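Local coordinates for protein probable glutathione S-transferase GSTU1 (Oryza sativa, PDB 1OYJ) that conjugates reduced glutathione to a wide range of hydrophobic electrophiles, as a tau-class plant glutathione transferase linked to herbicide detoxification, at residues H85-A90 against A102-W107; K28-E33 against Q74-A79. All coordinates share one frame; numbering follows the deposited sequence.

Contact 1 of 2, residues H85-A90 against A102-W107; sequences HLLPPA and ATARFW
Leu-87 CD2 meets the methyl of Ala-104, CB, at 3.6 Å, and this pair packs the loop 85-90, in the linker between helices 69-79 and 97-124, against the first helix of the C-terminal domain. Both residues turn their CB toward the opposite segment, yet the CA atoms of Leu-87 and Ala-104 stay 7.5 Å apart; the leucine side chain covers about half of that distance at most. With CG anti to the carbonyl carbon (chi1 -67°), the isobutyl group is carried toward the helix. Its other branch, CD1, approaches Arg-105 NH1 obliquely at 4.4 Å, a loose contact with no hydrogen bond. Further out, the backbone around Leu-87 has polar partners: Asp-77 OD1 accepts from Leu-86 N and OD2 from Leu-87 N, while Pro-88 O receives Arg-101 NH1. Phe-164 and Val-165 pack on Leu-87 and Ala-104 respectively. The guanidinium of Arg-105 is fixed by Gln-74 OE1 at NE and, through NH2, by a salt bridge to Asp-78 of the second subunit. The segments bury just 118 Å² and share no hydrogen bond; their contact is van der Waals packing, mostly between aliphatic groups, and the loop is probably positioned largely by its polar partners.

Contact 2 of 2, residues K28-E33 against Q74-A79; sequences KGLEFE and QYLDDA
Lys-28 and Leu-76 bring the two backbones nearest, with 8.4 Å between their CA atoms, where the chain leaves helix 16-28 through a Schellman motif at Gly-29, with positive phi, and passes helix 69-79 before turning away toward strand 33-36. Side chains bridge this spacing. The lysine crosses Leu-76 at a slant, its CD lying 3.9 Å from Leu-76 CB, and then bends at its last torsion (chi4 -82°) to bring the ammonium to the acceptors. There NZ forms a salt bridge with Asp-77 OD1 at 2.8 Å, using the anti lone pair of that oxygen. The CB of Asp-77 points away from the loop, yet the carboxylate reaches back to the lysine, and the two side chains meet at about a right angle. A second bond, NZ to Leu-76 O at 3.2 Å, is less favourable: the donor stands 55° out of the carbonyl plane, with a C=O...N angle of 104°. Thr-83 OG1 and Pro-84 O also accept from NZ, so four oxygens surround this buried ammonium. A methionine in its place would probably leave Asp-77 OD1 without its charged mate and the carbonyls of Leu-76 and Pro-84 without this donor. Beside the polar group, Leu-30 and Leu-76 lie alongside each other, pointing opposite ways, Leu-30 CD1 lying 4.1 Å from Leu-76 CD2. Within the thioredoxin-like N-terminal domain, the contact thus joins the exit of helix 16-28 to helix 69-79: Leu-76 also packs on Ala-24 and Met-25, Leu-30 reaches Leu-7 of strand 7-11 and Phe-80, and the loop leads on into the edge strand 33-36.

How the contacts relate
Both contacts are buried, but they differ in chemistry: contact 1 is a small apolar touch between a loop and helix 97-124, whereas contact 2 adds a buried charge pair to leucine packing inside the N-terminal domain. Their centres lie 16 Å apart, and helix 69-79 connects them. Gln-74 and Asp-77, both from contact 2, reach residues of contact 1, with Gln-74 CG packing 4.0 Å from Leu-87 CD1. Asp-77 OD1 takes Lys-28 NZ and also Leu-86 N, so it ties the end of helix 16-28 to the loop that leads into helix 97-124. Both contacts also reach the dimer interface, through helix 97-124 and helix 69-79 respectively.

Contact 1 of 2, residues H85-A90 against A102-W107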
# COMPACT_ATOMS: atom_id res chain seq x y z
N HIS A 85 10.72 5.37 16.88
CA HIS A 85 10.44 5.11 15.49
C HIS A 85 9.66 3.81 15.32
O HIS A 85 9.83 2.87 16.08
CB HIS A 85 11.75 5.02 14.69
CG HIS A 85 12.68 3.96 15.19
ND1 HIS A 85 13.69 4.22 16.08
CD2 HIS A 85 12.68 2.61 15.01
CE1 HIS A 85 14.30 3.09 16.40
NE2 HIS A 85 13.72 2.10 15.74
N LEU A 86 8.79 3.77 14.33
CA LEU A 86 8.03 2.55 14.01
C LEU A 86 8.83 1.67 13.05
O LEU A 86 8.72 0.46 13.08
CB LEU A 86 6.69 2.90 13.37
CG LEU A 86 5.68 3.49 14.35
CD1 LEU A 86 4.48 3.96 13.55
CD2 LEU A 86 5.35 2.50 15.40
N LEU A 87 9.62 2.32 12.19
CA LEU A 87 10.50 1.61 11.28
C LEU A 87 11.91 2.02 11.63
O LEU A 87 12.15 3.14 12.01
CB LEU A 87 10.19 2.01 9.86
CG LEU A 87 8.84 1.59 9.29
CD1 LEU A 87 8.51 2.34 8.09
CD2 LEU A 87 8.85 0.16 9.04
N PRO A 88 12.88 1.14 11.46
CA PRO A 88 14.26 1.51 11.81
C PRO A 88 14.75 2.56 10.86
O PRO A 88 14.45 2.44 9.69
CB PRO A 88 15.06 0.23 11.59
CG PRO A 88 14.09 -0.82 11.12
CD PRO A 88 12.75 -0.21 10.89
N PRO A 89 15.44 3.60 11.31
CA PRO A 89 16.05 4.55 10.35
C PRO A 89 17.14 3.89 9.55
O PRO A 89 17.92 3.24 10.16
CB PRO A 89 16.64 5.61 11.25
CG PRO A 89 15.84 5.48 12.54
CD PRO A 89 15.63 4.03 12.69
N ALA A 90 17.11 3.92 8.22
CA ALA A 90 18.26 3.43 7.44
C ALA A 90 19.31 4.55 7.46
O ALA A 90 20.35 4.45 6.80
CB ALA A 90 17.87 3.07 6.01
N ALA A 102 11.91 -3.00 4.40
CA ALA A 102 11.18 -3.58 3.30
C ALA A 102 10.27 -4.70 3.85
O ALA A 102 9.16 -4.83 3.44
CB ALA A 102 12.14 -4.10 2.21
N THR A 103 10.81 -5.55 4.72
CA THR A 103 10.03 -6.59 5.33
C THR A 103 8.82 -6.08 6.12
O THR A 103 7.67 -6.55 5.98
CB THR A 103 11.04 -7.47 6.23
OG1 THR A 103 11.85 -8.24 5.34
CG2 THR A 103 10.31 -8.52 7.08
N ALA A 104 9.03 -5.01 6.84
CA ALA A 104 7.95 -4.37 7.56
C ALA A 104 6.90 -3.77 6.64
O ALA A 104 5.71 -3.95 6.89
CB ALA A 104 8.50 -3.37 8.55
N ARG A 105 7.30 -3.13 5.55
CA ARG A 105 6.31 -2.63 4.63
C ARG A 105 5.55 -3.75 3.95
O ARG A 105 4.37 -3.62 3.75
CB ARG A 105 6.81 -1.64 3.62
CG ARG A 105 7.52 -0.39 4.22
CD ARG A 105 8.15 0.53 3.10
NE ARG A 105 8.51 1.87 3.59
CZ ARG A 105 9.72 2.41 3.58
NH1 ARG A 105 9.88 3.59 4.15
NH2 ARG A 105 10.75 1.81 3.00
N PHE A 106 6.24 -4.83 3.59
CA PHE A 106 5.58 -5.96 3.00
C PHE A 106 4.41 -6.49 3.92
O PHE A 106 3.31 -6.72 3.47
CB PHE A 106 6.61 -7.11 2.74
CG PHE A 106 5.99 -8.33 2.20
CD1 PHE A 106 5.85 -8.51 0.85
CD2 PHE A 106 5.48 -9.27 3.06
CE1 PHE A 106 5.14 -9.61 0.32
CE2 PHE A 106 4.81 -10.35 2.58
CZ PHE A 106 4.63 -10.54 1.17
N TRP A 107 4.71 -6.66 5.19
CA TRP A 107 3.77 -7.31 6.13
C TRP A 107 2.63 -6.30 6.49
O TRP A 107 1.50 -6.68 6.73
CB TRP A 107 4.55 -7.85 7.31
CG TRP A 107 5.14 -9.27 6.90
CD1 TRP A 107 6.42 -9.58 6.61
CD2 TRP A 107 4.37 -10.40 6.56
NE1 TRP A 107 6.53 -10.89 6.18
CE2 TRP A 107 5.27 -11.43 6.14
CE3 TRP A 107 3.02 -10.70 6.64
CZ2 TRP A 107 4.85 -12.72 5.82
CZ3 TRP A 107 2.58 -12.01 6.25
CH2 TRP A 107 3.52 -12.99 5.85

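Contact 2 of 2, residues K28-E33 against Q74-A79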
# COMPACT_ATOMS: atom_id res chain seq x y z
N LYS A 28 4.33 7.81 20.51
CA LYS A 28 5.28 8.84 20.26
C LYS A 28 5.22 10.06 21.20
O LYS A 28 5.99 10.97 21.06
CB LYS A 28 5.16 9.28 18.78
CG LYS A 28 5.70 8.23 17.78
CD LYS A 28 5.39 8.57 16.32
CE LYS A 28 6.27 7.68 15.39
NZ LYS A 28 7.66 8.19 15.19
N GLY A 29 4.27 10.08 22.10
CA GLY A 29 4.06 11.23 22.97
C GLY A 29 3.43 12.40 22.22
O GLY A 29 3.53 13.53 22.68
N LEU A 30 2.80 12.18 21.09
CA LEU A 30 2.27 13.29 20.36
C LEU A 30 0.76 13.48 20.67
O LEU A 30 -0.01 12.59 20.40
CB LEU A 30 2.45 13.05 18.85
CG LEU A 30 3.85 12.89 18.28
CD1 LEU A 30 3.79 12.44 16.84
CD2 LEU A 30 4.47 14.27 18.30
N GLU A 31 0.36 14.65 21.20
CA GLU A 31 -1.02 14.89 21.58
C GLU A 31 -1.74 15.33 20.37
O GLU A 31 -1.14 16.03 19.52
CB GLU A 31 -1.13 16.02 22.61
CG GLU A 31 -0.42 15.72 23.92
CD GLU A 31 -0.90 14.46 24.64
OE1 GLU A 31 -2.08 14.05 24.49
OE2 GLU A 31 -0.09 13.88 25.41
N PHE A 32 -3.01 14.98 20.25
CA PHE A 32 -3.76 15.43 19.07
C PHE A 32 -5.20 15.67 19.41
O PHE A 32 -5.72 15.10 20.33
CB PHE A 32 -3.66 14.33 17.97
CG PHE A 32 -4.20 12.99 18.42
CD1 PHE A 32 -5.49 12.63 18.15
CD2 PHE A 32 -3.43 12.15 19.19
CE1 PHE A 32 -5.99 11.47 18.56
CE2 PHE A 32 -3.91 10.90 19.58
CZ PHE A 32 -5.21 10.58 19.27
N GLU A 33 -5.86 16.49 18.62
CA GLU A 33 -7.27 16.68 18.77
C GLU A 33 -8.04 15.66 17.96
O GLU A 33 -7.93 15.63 16.74
CB GLU A 33 -7.64 18.08 18.28
CG GLU A 33 -9.12 18.35 18.36
CD GLU A 33 -9.57 19.65 17.73
OE1 GLU A 33 -8.76 20.54 17.41
OE2 GLU A 33 -10.79 19.73 17.51
N GLN A 74 3.96 6.21 8.47
CA GLN A 74 5.29 6.54 8.01
C GLN A 74 5.61 8.00 8.15
O GLN A 74 6.75 8.42 8.52
CB GLN A 74 5.45 6.05 6.60
CG GLN A 74 5.55 4.54 6.57
CD GLN A 74 5.77 4.04 5.16
OE1 GLN A 74 6.89 3.86 4.76
NE2 GLN A 74 4.70 3.84 4.44
N TYR A 75 4.55 8.79 7.99
CA TYR A 75 4.68 10.22 8.17
C TYR A 75 5.06 10.58 9.60
O TYR A 75 5.91 11.46 9.85
CB TYR A 75 3.43 10.97 7.65
CG TYR A 75 3.46 12.49 7.81
CD1 TYR A 75 4.24 13.28 6.98
CD2 TYR A 75 2.79 13.12 8.87
CE1 TYR A 75 4.29 14.68 7.15
CE2 TYR A 75 2.85 14.49 9.05
CZ TYR A 75 3.59 15.26 8.20
OH TYR A 75 3.61 16.62 8.39
N LEU A 76 4.43 9.93 10.56
CA LEU A 76 4.70 10.18 11.96
C LEU A 76 6.18 9.86 12.30
O LEU A 76 6.72 10.48 13.24
CB LEU A 76 3.75 9.44 12.86
CG LEU A 76 2.30 9.90 12.74
CD1 LEU A 76 1.38 8.93 13.60
CD2 LEU A 76 2.21 11.30 13.22
N ASP A 77 6.82 8.93 11.60
CA ASP A 77 8.26 8.77 11.77
C ASP A 77 8.97 9.94 11.04
O ASP A 77 9.85 10.63 11.63
CB ASP A 77 8.82 7.53 11.10
CG ASP A 77 8.79 6.29 11.98
OD1 ASP A 77 8.36 6.36 13.18
OD2 ASP A 77 9.21 5.21 11.51
N ASP A 78 8.60 10.18 9.78
CA ASP A 78 9.38 11.13 8.97
C ASP A 78 9.30 12.51 9.53
O ASP A 78 10.29 13.24 9.55
CB ASP A 78 8.93 11.18 7.49
CG ASP A 78 9.28 9.93 6.71
OD1 ASP A 78 8.64 9.76 5.64
OD2 ASP A 78 10.17 9.10 7.07
N ALA A 79 8.12 12.90 9.96
CA ALA A 79 7.92 14.26 10.43
C ALA A 79 8.34 14.49 11.86
O ALA A 79 8.54 15.62 12.24
CB ALA A 79 6.50 14.63 10.25